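Local coordinates for uncharacterized protein (Legionella pneumophila subsp. pneumophila str. Philadelphia 1, PDB 4EZI) that is of unknown function but has the alpha/beta-hydrolase fold and is probably a hydrolase, perhaps acting on lipids as a triacylglycerol lipase, at residues T21-L26 / Y99-A104; V37-L41 / P67-G72; L57-S61 / L119-E125; Y131-E135 / N298-Y302; S192-S198 / A308-G314. One frame throughout, in Å; residues are numbered along the deposited sequence. Where two conformers were deposited one is given.

Contact 1: T21-L26 / Y99-A104; sequences TAEIAL and YIYLAA
A22 lays its methyl group directly against that of A103, CB to CB at 3.6 Å, and these two small residues mark the place where helix 19-27 comes closest to helix 99-108. A22 CA and A103 CA lie 4.7 Å apart. The axes of the two short segments approach to 8.6 Å, with 114° between their N-to-C directions. L26 extends the packing on one flank: its CG rests on A103 CB at 3.7 Å, while its CD2 branch meets I100 CD1, also at 3.7 Å. I100 reaches that far because CG1 stands anti to its backbone N (chi1 -164°), which also sets CD1 beside the carbonyl oxygen of A25. On the other flank, A25 CB sits at the edge of the Y99 ring, near its plane, and touches Y99 CB at 3.7 Å. T21 follows with CG2 slanting onto Y99 CE2 at 3.7 Å, while its hydroxyl bonds to S18. F17, on strand 8-17, covers A22 and meets the Y99 ring edge-to-face. The touching atoms across the helices are nearly all carbon, and the backbone bonds run inside each helix, which implies apolar close packing governed by shape, with alanine methyls permitting the near approach.

Contact 2: V37-L41 / P67-G72; sequences VHYDL and PIHPVG
Y39 leans across the start of the loop that follows strand 57-67, beside a single antiparallel bridge, the non-hydrogen-bonded pair L41 and P67, where strand 41-51 begins and strand 57-67 ends, in the antiparallel part of the central sheet of the alpha/beta-hydrolase fold. From the root outward, Y39 CB and CG lie by P67, with CG 4.0 Å from P67 CB, which sits over one face of the ring. CD1 then passes I68 O, and CE1 approaches H69 O at 3.4 Å, the carbonyl oxygen lying in the ring plane at its edge. CE1 also brushes P70 CA. The hydroxyl ends beside V71, OH to V71 CB being 3.5 Å. The side chain thus follows five successive residues, P67 to V71, its first torsion (chi1 -62°) holding CG anti to the carbonyl carbon. Behind it the backbone is joined by I68 N to D40 O, 2.9 Å and nearly straight at 169°; the same oxygen receives a CA-H contact from P67. L41 CD2 packs on P67 CG at 3.9 Å, and I68 CD1 reaches the carbonyl carbon of L41. D40 OD1 turns back to the backbone N of R19. At the far end, one water links Y39 OH, 2.7 Å away, to G72 N, from which it accepts a hydrogen bond of 2.9 Å.

Contact 3: L57-S61 / L119-E125; sequences LTIAS and LGLGDNE
The beginning of strand 57-67 is met by the loop that leaves strand 112-116, a loop shaped by a type II' beta turn from L121 to N124. N124 does most of the joining. Its CG stands anti to the backbone N (chi1 -179°), which carries the amide to the strand, and ND2 donates twice: to T58 OG1 at 2.8 Å and to I59 O at 2.9 Å. Both acceptors lie close to the amide plane. The second bond is nearly straight at the hydrogen, yet ND2 stands above the carbonyl plane of I59. The other end of the amide is held too, G120 N giving its hydrogen to N124 OD1 at 2.8 Å, so both polar ends of the amide are bonded, which holds its rotation. Within the alpha/beta-hydrolase fold the contact lies in the antiparallel part of the sheet, where strand 57-67 runs between strands 41-51 and 112-116. At the turn, D123 N donates to S61 OG at 2.9 Å; that hydroxyl also bonds to D117. G122 passes close by, its CA 3.7 Å from S61 OG, with the positive phi such a turn requires. The carboxylate of D123 forms salt bridges to K45 and R93. Apolar packing comes mainly from L119 CD2, which lies 3.7 Å from T58 CG2 and also touches A60 CB. Waters bridge the segments as well: one donates to I59 O and accepts from E125 N, and another accepts from S61 N and donates to L121 O at 3.0 Å.

Contact 4: Y131-E135 / N298-Y302; sequences YVQAE and NFNHY
N298 OD1 is gripped by two donors, A134 N at 2.9 Å and a water at 2.7 Å. That water in turn accepts from E135 N. The other end of the same amide points to the loop before helix 134-154: N298 ND2 donates to V132 O at 3.0 Å, almost straight at 173°, with ND2 in the carbonyl plane of V132. With N298 CG anti to its backbone N (chi1 176°), the amide is carried out from the end of helix 292-299 to span the backbone on both sides of Q133, the N-cap residue of helix 134-154. It thus serves one N-H of that helix's first turn directly and the next through water. On the same segment, A134 CB lies 3.3 Å from H301 NE2; this nitrogen gives a weak bond to N298 O, while H301 ND1 is bonded to E180. V132 CG1 slants onto F299 CE1 at 3.6 Å. The contact thereby sets the start of helix 134-154 against the end of helix 292-299. Helix 170-185 adjoins both, supplying F173 to V132 and to the F299 ring and V177 to H301, and helix 218-233 lies against Q133 through S228 and L229.

Contact 5: S192-S198 / A308-G314; sequences SAVAPGS and APLLLVG
Strands 193-197 and 310-314 run parallel, their segment axes 13° apart and 4.7 Å at closest approach. Four backbone bonds join the segments, among them V194 N to P309 O and L311 N to V194 O. Of the four, V313 N to P196 O is the longest at 3.3 Å, S198 N to V313 O the shortest at 2.8 Å. P196 has no N-H to offer, and in the place of such a bond its ring carbon CD, in the conformer described, rests 3.2 Å from L311 O. That proline also gathers side chains from the second strand: in this conformer CD meets L310 CD1, and P196 CG lies 3.6 Å from L312 CD2. L310 CD1 reaches V194 CG1 as well, at 3.8 Å, because L310 CG stands anti to its backbone N (chi1 176°). This face is covered by helix 170-185, with I176 against P196 and F179 against V194. A195 and L311 pack CB to CB at 4.2 Å on the other face, where helix 355-370 brings F365 onto L311. Near the C-terminal end, S198 OG lies 3.5 Å from G314 CA, and the S198 side chain touches D318 and H351. Those two, with S169 on a probable nucleophile elbow, are consistent with a Ser-His-Asp triad; the parallel pair belongs to the central sheet of the alpha/beta-hydrolase fold, where loops at the C-terminal ends of the strands probably carry it.

How the contacts relate
From the N terminus, contact 1 closes the loop from helix 19-27 to helix 99-108. Contact 2 is nested inside that loop and touches contact 1 where L41 packs on L102; together they bind the two helices and the adjoining loops around the antiparallel edge of the sheet. Contact 3 crosses both, since its first segment precedes their second ones and its own second segment follows, and it joins strand 57-67 to the loop after strand 112-116. Contacts 4 and 5 come later in series, and cross each other: contact 4 joins two helix ends, contact 5 two parallel strands. Their nearest atoms are about 7 Å apart, and contact 3 also reaches contact 5's sheet.

Contact 1: T21-L26 / Y99-A104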
# COMPACT_ATOMS: atom_id res chain seq x y z
N THR A 21 12.52 21.58 -2.95
CA THR A 21 12.89 20.17 -2.69
C THR A 21 11.97 19.22 -3.48
O THR A 21 12.43 18.25 -4.09
CB THR A 21 12.83 19.87 -1.19
OG1 THR A 21 13.64 20.83 -0.49
CG2 THR A 21 13.30 18.48 -0.88
N ALA A 22 10.68 19.56 -3.54
CA ALA A 22 9.71 18.80 -4.29
C ALA A 22 10.04 18.78 -5.77
O ALA A 22 9.97 17.73 -6.42
CB ALA A 22 8.27 19.34 -4.05
N GLU A 23 10.38 19.95 -6.33
CA GLU A 23 10.71 20.06 -7.75
C GLU A 23 11.90 19.17 -8.11
O GLU A 23 11.89 18.49 -9.13
CB GLU A 23 11.00 21.51 -8.12
CG GLU A 23 11.23 21.72 -9.61
CD GLU A 23 11.05 23.16 -10.05
OE1 GLU A 23 10.59 23.99 -9.22
OE2 GLU A 23 11.34 23.46 -11.22
N ILE A 24 12.92 19.17 -7.27
CA ILE A 24 14.09 18.31 -7.49
C ILE A 24 13.70 16.85 -7.50
O ILE A 24 14.16 16.08 -8.34
CB ILE A 24 15.15 18.58 -6.40
CG1 ILE A 24 15.76 19.99 -6.60
CG2 ILE A 24 16.26 17.52 -6.39
CD1 ILE A 24 16.47 20.57 -5.41
N ALA A 25 12.80 16.45 -6.59
CA ALA A 25 12.38 15.07 -6.53
C ALA A 25 11.57 14.67 -7.75
O ALA A 25 11.75 13.57 -8.29
CB ALA A 25 11.57 14.83 -5.26
N LEU A 26 10.69 15.56 -8.21
CA LEU A 26 9.88 15.25 -9.39
C LEU A 26 10.74 15.10 -10.64
O LEU A 26 10.48 14.27 -11.48
CB LEU A 26 8.83 16.35 -9.61
CG LEU A 26 7.72 16.45 -8.56
CD1 LEU A 26 7.00 17.81 -8.62
CD2 LEU A 26 6.71 15.32 -8.69
N TYR A 99 9.99 11.24 -1.06
CA TYR A 99 9.75 12.59 -1.49
C TYR A 99 8.76 12.65 -2.65
O TYR A 99 7.96 13.59 -2.72
CB TYR A 99 11.04 13.28 -1.94
CG TYR A 99 12.00 13.73 -0.84
CD1 TYR A 99 11.81 13.42 0.50
CD2 TYR A 99 13.11 14.46 -1.18
CE1 TYR A 99 12.69 13.89 1.45
CE2 TYR A 99 13.99 14.93 -0.24
CZ TYR A 99 13.77 14.63 1.08
OH TYR A 99 14.63 15.12 2.04
N ILE A 100 8.83 11.71 -3.58
CA ILE A 100 7.99 11.80 -4.76
C ILE A 100 6.50 11.80 -4.42
O ILE A 100 5.72 12.46 -5.11
CB ILE A 100 8.33 10.66 -5.77
CG1 ILE A 100 7.78 10.95 -7.14
CG2 ILE A 100 7.92 9.29 -5.25
CD1 ILE A 100 8.44 12.16 -7.83
N TYR A 101 6.10 11.09 -3.38
CA TYR A 101 4.70 11.03 -2.98
C TYR A 101 4.23 12.36 -2.44
O TYR A 101 3.17 12.86 -2.81
CB TYR A 101 4.44 9.88 -1.98
CG TYR A 101 5.05 8.60 -2.47
CD1 TYR A 101 4.48 7.92 -3.51
CD2 TYR A 101 6.24 8.13 -1.94
CE1 TYR A 101 5.10 6.77 -4.07
CE2 TYR A 101 6.87 7.02 -2.47
CZ TYR A 101 6.30 6.34 -3.53
OH TYR A 101 6.95 5.24 -4.04
N LEU A 102 5.05 12.98 -1.60
CA LEU A 102 4.76 14.32 -1.10
C LEU A 102 4.72 15.36 -2.23
O LEU A 102 3.82 16.19 -2.30
CB LEU A 102 5.79 14.76 -0.07
CG LEU A 102 5.85 13.93 1.20
CD1 LEU A 102 6.87 14.58 2.13
CD2 LEU A 102 4.48 13.84 1.90
N ALA A 103 5.69 15.26 -3.13
CA ALA A 103 5.82 16.23 -4.20
C ALA A 103 4.61 16.19 -5.13
O ALA A 103 4.06 17.22 -5.51
CB ALA A 103 7.12 16.00 -4.96
N ALA A 104 4.21 14.98 -5.51
CA ALA A 104 3.12 14.82 -6.45
C ALA A 104 1.77 15.17 -5.83
O ALA A 104 1.00 15.93 -6.39
CB ALA A 104 3.14 13.38 -7.02

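Contact 2: V37-L41 / P67-G72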
# COMPACT_ATOMS: atom_id res chain seq x y z
N VAL A 37 4.59 22.54 -9.31
CA VAL A 37 4.56 22.67 -7.85
C VAL A 37 3.97 24.02 -7.46
O VAL A 37 4.32 25.05 -8.04
CB VAL A 37 5.97 22.47 -7.20
CG1 VAL A 37 6.60 21.16 -7.66
CG2 VAL A 37 6.92 23.62 -7.50
N HIS A 38 3.06 24.00 -6.49
CA HIS A 38 2.34 25.19 -6.03
C HIS A 38 2.49 25.49 -4.54
O HIS A 38 2.16 26.60 -4.14
CB HIS A 38 0.83 25.05 -6.34
CG HIS A 38 0.52 24.80 -7.77
ND1 HIS A 38 0.54 25.80 -8.73
CD2 HIS A 38 0.14 23.66 -8.42
CE1 HIS A 38 0.20 25.28 -9.90
NE2 HIS A 38 -0.05 23.99 -9.73
N TYR A 39 2.95 24.52 -3.73
CA TYR A 39 2.92 24.63 -2.26
C TYR A 39 4.18 24.14 -1.61
O TYR A 39 4.86 23.28 -2.16
CB TYR A 39 1.78 23.76 -1.71
CG TYR A 39 0.44 24.23 -2.19
CD1 TYR A 39 -0.10 25.40 -1.70
CD2 TYR A 39 -0.28 23.52 -3.13
CE1 TYR A 39 -1.31 25.86 -2.13
CE2 TYR A 39 -1.52 23.97 -3.58
CZ TYR A 39 -2.04 25.13 -3.07
OH TYR A 39 -3.26 25.59 -3.53
N ASP A 40 4.45 24.73 -0.44
CA ASP A 40 5.32 24.12 0.56
C ASP A 40 4.42 23.31 1.52
O ASP A 40 3.25 23.66 1.70
CB ASP A 40 6.09 25.21 1.34
CG ASP A 40 6.78 26.18 0.44
OD1 ASP A 40 7.60 25.75 -0.36
OD2 ASP A 40 6.51 27.40 0.53
N LEU A 41 4.97 22.26 2.14
CA LEU A 41 4.19 21.45 3.10
C LEU A 41 4.78 21.56 4.50
O LEU A 41 6.01 21.68 4.65
CB LEU A 41 4.18 19.96 2.72
CG LEU A 41 3.97 19.62 1.25
CD1 LEU A 41 4.04 18.11 1.04
CD2 LEU A 41 2.63 20.19 0.77
N PRO A 67 -0.31 21.10 2.96
CA PRO A 67 0.01 22.31 2.20
C PRO A 67 -0.20 23.58 3.03
O PRO A 67 -1.22 23.75 3.69
CB PRO A 67 -0.97 22.25 1.02
CG PRO A 67 -1.24 20.80 0.82
CD PRO A 67 -1.21 20.20 2.21
N ILE A 68 0.80 24.45 2.98
CA ILE A 68 0.77 25.71 3.71
C ILE A 68 0.15 26.76 2.71
O ILE A 68 0.50 26.83 1.55
CB ILE A 68 2.20 26.13 4.16
CG1 ILE A 68 2.84 25.04 5.05
CG2 ILE A 68 2.18 27.49 4.88
CD1 ILE A 68 4.39 25.18 5.16
N HIS A 69 -0.77 27.55 3.19
CA HIS A 69 -1.44 28.55 2.38
C HIS A 69 -2.22 27.98 1.19
O HIS A 69 -2.01 28.40 0.04
CB HIS A 69 -0.47 29.62 1.86
CG HIS A 69 0.24 30.35 2.94
ND1 HIS A 69 1.54 30.81 2.80
CD2 HIS A 69 -0.14 30.69 4.19
CE1 HIS A 69 1.92 31.41 3.91
NE2 HIS A 69 0.92 31.35 4.78
N PRO A 70 -3.14 27.06 1.45
CA PRO A 70 -3.92 26.52 0.36
C PRO A 70 -4.76 27.60 -0.34
O PRO A 70 -5.29 28.49 0.32
CB PRO A 70 -4.79 25.47 1.03
CG PRO A 70 -4.82 25.84 2.45
CD PRO A 70 -3.53 26.48 2.75
N VAL A 71 -4.85 27.51 -1.66
CA VAL A 71 -5.64 28.47 -2.48
C VAL A 71 -7.11 28.02 -2.56
O VAL A 71 -8.05 28.83 -2.61
CB VAL A 71 -4.94 28.63 -3.88
CG1 VAL A 71 -5.74 29.49 -4.85
CG2 VAL A 71 -3.52 29.22 -3.66
N GLY A 72 -7.30 26.72 -2.54
CA GLY A 72 -8.64 26.14 -2.50
C GLY A 72 -8.86 25.37 -1.21
O GLY A 72 -7.98 25.31 -0.32
O HOH W 1 -5.51 24.42 -2.57

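Contact 3: L57-S61 / L119-E125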
# COMPACT_ATOMS: atom_id res chain seq x y z
N LEU A 57 -5.07 -3.62 21.35
CA LEU A 57 -4.62 -2.27 21.06
C LEU A 57 -3.13 -2.27 20.75
O LEU A 57 -2.34 -2.90 21.44
CB LEU A 57 -4.87 -1.37 22.27
CG LEU A 57 -4.34 0.06 22.20
CD1 LEU A 57 -5.01 0.82 21.11
CD2 LEU A 57 -4.52 0.78 23.56
N THR A 58 -2.77 -1.53 19.70
CA THR A 58 -1.37 -1.29 19.35
C THR A 58 -1.26 0.15 18.82
O THR A 58 -2.24 0.66 18.28
CB THR A 58 -0.87 -2.34 18.33
OG1 THR A 58 0.54 -2.23 18.18
CG2 THR A 58 -1.54 -2.19 16.98
N ILE A 59 -0.11 0.77 19.03
CA ILE A 59 0.09 2.17 18.65
C ILE A 59 0.98 2.20 17.41
O ILE A 59 2.13 1.77 17.44
CB ILE A 59 0.72 3.02 19.81
CG1 ILE A 59 -0.12 2.92 21.08
CG2 ILE A 59 0.89 4.46 19.35
CD1 ILE A 59 -1.56 3.25 20.95
N ALA A 60 0.41 2.68 16.31
CA ALA A 60 1.08 2.69 15.02
C ALA A 60 1.44 4.12 14.62
O ALA A 60 1.05 5.08 15.28
CB ALA A 60 0.14 2.03 13.97
N SER A 61 2.22 4.26 13.54
CA SER A 61 2.75 5.56 13.12
C SER A 61 2.50 5.84 11.65
O SER A 61 2.20 4.93 10.87
CB SER A 61 4.25 5.64 13.46
OG SER A 61 5.00 4.56 12.91
N LEU A 119 1.49 -1.67 10.48
CA LEU A 119 1.92 -2.40 11.66
C LEU A 119 3.26 -3.08 11.42
O LEU A 119 3.59 -3.52 10.31
CB LEU A 119 0.88 -3.44 12.04
CG LEU A 119 -0.50 -2.91 12.40
CD1 LEU A 119 -1.38 -4.08 12.87
CD2 LEU A 119 -0.45 -1.80 13.43
N GLY A 120 4.04 -3.18 12.50
CA GLY A 120 5.34 -3.81 12.45
C GLY A 120 6.45 -2.96 11.86
O GLY A 120 7.58 -3.42 11.76
N LEU A 121 6.12 -1.74 11.47
CA LEU A 121 7.08 -0.84 10.83
C LEU A 121 7.01 0.51 11.55
O LEU A 121 6.13 0.77 12.37
CB LEU A 121 6.79 -0.67 9.35
CG LEU A 121 6.78 -1.97 8.54
CD1 LEU A 121 6.23 -1.71 7.14
CD2 LEU A 121 8.15 -2.64 8.47
N GLY A 122 7.95 1.39 11.23
CA GLY A 122 8.00 2.70 11.90
C GLY A 122 8.16 2.55 13.40
O GLY A 122 9.01 1.79 13.87
N ASP A 123 7.33 3.26 14.13
CA ASP A 123 7.40 3.26 15.60
C ASP A 123 6.61 2.12 16.23
O ASP A 123 6.63 1.95 17.44
CB ASP A 123 6.82 4.57 16.17
CG ASP A 123 7.56 5.84 15.75
OD1 ASP A 123 8.70 5.79 15.28
OD2 ASP A 123 6.96 6.94 15.98
N ASN A 124 5.87 1.34 15.44
CA ASN A 124 4.97 0.33 16.01
C ASN A 124 5.76 -0.78 16.70
O ASN A 124 6.74 -1.27 16.17
CB ASN A 124 4.09 -0.26 14.93
CG ASN A 124 3.13 -1.29 15.46
OD1 ASN A 124 3.18 -2.45 15.07
ND2 ASN A 124 2.21 -0.86 16.33
N GLU A 125 5.29 -1.20 17.87
CA GLU A 125 6.06 -2.13 18.68
C GLU A 125 5.96 -3.59 18.23
O GLU A 125 6.77 -4.40 18.66
CB GLU A 125 5.65 -2.00 20.15
CG GLU A 125 4.31 -2.57 20.45
CD GLU A 125 4.00 -2.65 21.94
OE1 GLU A 125 4.94 -2.76 22.76
OE2 GLU A 125 2.80 -2.62 22.28
O HOH W 2 3.60 0.54 19.41
O HOH W 3 1.71 -0.47 21.07
O HOH W 4 3.39 1.87 12.42

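Contact 4: Y131-E135 / N298-Y302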
# COMPACT_ATOMS: atom_id res chain seq x y z
N TYR A 131 2.10 -8.92 6.54
CA TYR A 131 2.34 -8.57 5.14
C TYR A 131 1.22 -9.08 4.25
O TYR A 131 0.90 -10.27 4.21
CB TYR A 131 3.68 -9.17 4.73
CG TYR A 131 4.10 -8.87 3.32
CD1 TYR A 131 4.13 -7.58 2.80
CD2 TYR A 131 4.47 -9.89 2.47
CE1 TYR A 131 4.55 -7.31 1.51
CE2 TYR A 131 4.91 -9.65 1.19
CZ TYR A 131 4.93 -8.37 0.70
OH TYR A 131 5.34 -8.19 -0.59
N VAL A 132 0.60 -8.17 3.50
CA VAL A 132 -0.53 -8.54 2.63
C VAL A 132 -1.60 -9.30 3.43
O VAL A 132 -2.20 -10.25 2.93
CB VAL A 132 -0.11 -9.29 1.31
CG1 VAL A 132 -1.20 -9.05 0.24
CG2 VAL A 132 1.24 -8.82 0.81
N GLN A 133 -1.85 -8.81 4.65
CA GLN A 133 -2.94 -9.30 5.51
C GLN A 133 -4.04 -8.26 5.50
O GLN A 133 -3.90 -7.15 6.04
CB GLN A 133 -2.43 -9.63 6.91
CG GLN A 133 -1.46 -10.83 6.90
CD GLN A 133 -0.94 -11.24 8.28
OE1 GLN A 133 -1.62 -11.05 9.29
NE2 GLN A 133 0.27 -11.79 8.32
N ALA A 134 -5.14 -8.60 4.83
CA ALA A 134 -6.20 -7.66 4.53
C ALA A 134 -6.77 -6.98 5.77
O ALA A 134 -6.98 -5.77 5.78
CB ALA A 134 -7.32 -8.35 3.77
N GLU A 135 -7.04 -7.75 6.82
CA GLU A 135 -7.77 -7.18 7.95
C GLU A 135 -7.06 -5.97 8.55
O GLU A 135 -7.69 -4.94 8.81
CB GLU A 135 -7.96 -8.25 9.00
CG GLU A 135 -8.64 -7.81 10.29
CD GLU A 135 -10.01 -7.19 10.13
OE1 GLU A 135 -10.78 -7.68 9.26
OE2 GLU A 135 -10.32 -6.23 10.89
N ASN A 298 -8.43 -14.14 2.98
CA ASN A 298 -7.49 -13.06 3.16
C ASN A 298 -7.22 -12.29 1.87
O ASN A 298 -7.17 -11.07 1.88
CB ASN A 298 -6.19 -13.57 3.75
CG ASN A 298 -5.15 -12.46 3.85
OD1 ASN A 298 -5.34 -11.50 4.60
ND2 ASN A 298 -4.09 -12.57 3.05
N PHE A 299 -6.99 -13.03 0.77
CA PHE A 299 -6.43 -12.41 -0.41
C PHE A 299 -7.44 -11.78 -1.33
O PHE A 299 -7.10 -10.83 -2.01
CB PHE A 299 -5.58 -13.40 -1.21
CG PHE A 299 -4.34 -12.80 -1.79
CD1 PHE A 299 -3.20 -12.65 -1.01
CD2 PHE A 299 -4.29 -12.37 -3.10
CE1 PHE A 299 -2.05 -12.11 -1.55
CE2 PHE A 299 -3.15 -11.82 -3.62
CZ PHE A 299 -2.03 -11.69 -2.85
N ASN A 300 -8.64 -12.36 -1.43
CA ASN A 300 -9.58 -12.04 -2.53
C ASN A 300 -10.56 -10.95 -2.15
O ASN A 300 -11.50 -11.19 -1.39
CB ASN A 300 -10.30 -13.30 -2.98
CG ASN A 300 -9.37 -14.31 -3.64
OD1 ASN A 300 -8.24 -13.98 -4.01
ND2 ASN A 300 -9.85 -15.55 -3.82
N HIS A 301 -10.31 -9.76 -2.66
CA HIS A 301 -11.10 -8.57 -2.35
C HIS A 301 -11.38 -7.78 -3.62
O HIS A 301 -11.03 -6.62 -3.75
CB HIS A 301 -10.38 -7.72 -1.31
CG HIS A 301 -10.22 -8.42 0.00
ND1 HIS A 301 -11.17 -8.37 1.00
CD2 HIS A 301 -9.22 -9.22 0.47
CE1 HIS A 301 -10.77 -9.10 2.02
NE2 HIS A 301 -9.61 -9.65 1.72
N TYR A 302 -12.03 -8.43 -4.56
CA TYR A 302 -12.36 -7.79 -5.81
C TYR A 302 -13.82 -8.04 -6.19
O TYR A 302 -14.17 -7.90 -7.35
CB TYR A 302 -11.40 -8.23 -6.92
CG TYR A 302 -11.27 -9.73 -7.05
CD1 TYR A 302 -12.17 -10.44 -7.79
CD2 TYR A 302 -10.24 -10.43 -6.40
CE1 TYR A 302 -12.10 -11.83 -7.89
CE2 TYR A 302 -10.15 -11.82 -6.51
CZ TYR A 302 -11.09 -12.51 -7.25
OH TYR A 302 -11.02 -13.89 -7.37
O HOH W 5 -7.05 -10.71 6.60

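Contact 5: S192-S198 / A308-G314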
# COMPACT_ATOMS: atom_id res chain seq x y z
N SER A 192 -14.17 9.91 -2.68
CA SER A 192 -14.27 10.61 -3.98
C SER A 192 -13.70 9.82 -5.15
O SER A 192 -14.23 9.88 -6.25
CB SER A 192 -13.59 11.98 -3.91
OG SER A 192 -14.03 12.72 -2.77
N ALA A 193 -12.61 9.09 -4.94
CA ALA A 193 -11.99 8.33 -6.03
C ALA A 193 -10.94 7.42 -5.42
O ALA A 193 -10.33 7.74 -4.40
CB ALA A 193 -11.34 9.23 -7.05
N VAL A 194 -10.71 6.28 -6.08
CA VAL A 194 -9.82 5.23 -5.60
C VAL A 194 -8.99 4.74 -6.80
O VAL A 194 -9.56 4.42 -7.84
CB VAL A 194 -10.64 4.08 -4.98
CG1 VAL A 194 -9.70 2.99 -4.44
CG2 VAL A 194 -11.52 4.61 -3.86
N ALA A 195 -7.67 4.64 -6.63
CA ALA A 195 -6.80 4.25 -7.73
C ALA A 195 -5.64 3.36 -7.23
O ALA A 195 -4.52 3.81 -7.04
CB ALA A 195 -6.26 5.48 -8.46
N PRO A 196 -5.90 2.06 -6.99
CA PRO A 196 -4.83 1.14 -6.64
C PRO A 196 -3.89 0.95 -7.81
O PRO A 196 -4.33 0.64 -8.91
CB PRO A 196 -5.58 -0.16 -6.32
CG PRO A 196 -6.77 -0.09 -7.16
CD PRO A 196 -7.19 1.36 -7.13
N GLY A 197 -2.58 1.06 -7.54
CA GLY A 197 -1.55 0.91 -8.53
C GLY A 197 -0.84 -0.43 -8.42
O GLY A 197 -0.38 -0.82 -7.35
N SER A 198 -0.78 -1.14 -9.55
CA SER A 198 -0.06 -2.41 -9.67
C SER A 198 -0.29 -3.32 -8.47
O SER A 198 0.66 -3.83 -7.86
CB SER A 198 1.43 -2.15 -9.90
OG SER A 198 1.59 -1.39 -11.10
N ALA A 308 -17.26 4.61 -4.98
CA ALA A 308 -16.56 5.74 -5.57
C ALA A 308 -16.00 5.30 -6.91
O ALA A 308 -15.76 4.10 -7.11
CB ALA A 308 -15.42 6.20 -4.68
N PRO A 309 -15.75 6.25 -7.81
CA PRO A 309 -15.01 5.94 -9.02
C PRO A 309 -13.71 5.21 -8.71
O PRO A 309 -12.99 5.59 -7.77
CB PRO A 309 -14.74 7.32 -9.62
CG PRO A 309 -15.84 8.18 -9.10
CD PRO A 309 -16.17 7.66 -7.74
N LEU A 310 -13.42 4.20 -9.53
CA LEU A 310 -12.34 3.26 -9.28
C LEU A 310 -11.52 3.04 -10.55
O LEU A 310 -12.06 2.65 -11.58
CB LEU A 310 -12.92 1.93 -8.79
CG LEU A 310 -11.96 0.77 -8.57
CD1 LEU A 310 -10.96 1.10 -7.46
CD2 LEU A 310 -12.75 -0.50 -8.25
N LEU A 311 -10.21 3.26 -10.42
CA LEU A 311 -9.26 3.05 -11.49
C LEU A 311 -8.24 1.99 -11.08
O LEU A 311 -7.50 2.22 -10.15
CB LEU A 311 -8.51 4.35 -11.84
CG LEU A 311 -7.38 4.22 -12.85
CD1 LEU A 311 -7.87 3.77 -14.19
CD2 LEU A 311 -6.54 5.49 -12.97
N LEU A 312 -8.17 0.87 -11.79
CA LEU A 312 -7.15 -0.13 -11.56
C LEU A 312 -6.05 0.15 -12.57
O LEU A 312 -6.24 -0.06 -13.77
CB LEU A 312 -7.71 -1.55 -11.75
CG LEU A 312 -9.03 -1.88 -11.06
CD1 LEU A 312 -9.34 -3.38 -11.27
CD2 LEU A 312 -9.01 -1.48 -9.56
N VAL A 313 -4.92 0.68 -12.11
CA VAL A 313 -3.87 1.13 -13.01
C VAL A 313 -2.54 0.41 -12.72
O VAL A 313 -2.10 0.35 -11.58
CB VAL A 313 -3.74 2.68 -12.99
CG1 VAL A 313 -3.63 3.25 -11.55
CG2 VAL A 313 -2.60 3.14 -13.87
N GLY A 314 -1.93 -0.10 -13.78
CA GLY A 314 -0.72 -0.89 -13.68
C GLY A 314 0.02 -0.93 -14.99
O GLY A 314 -0.11 0.01 -15.80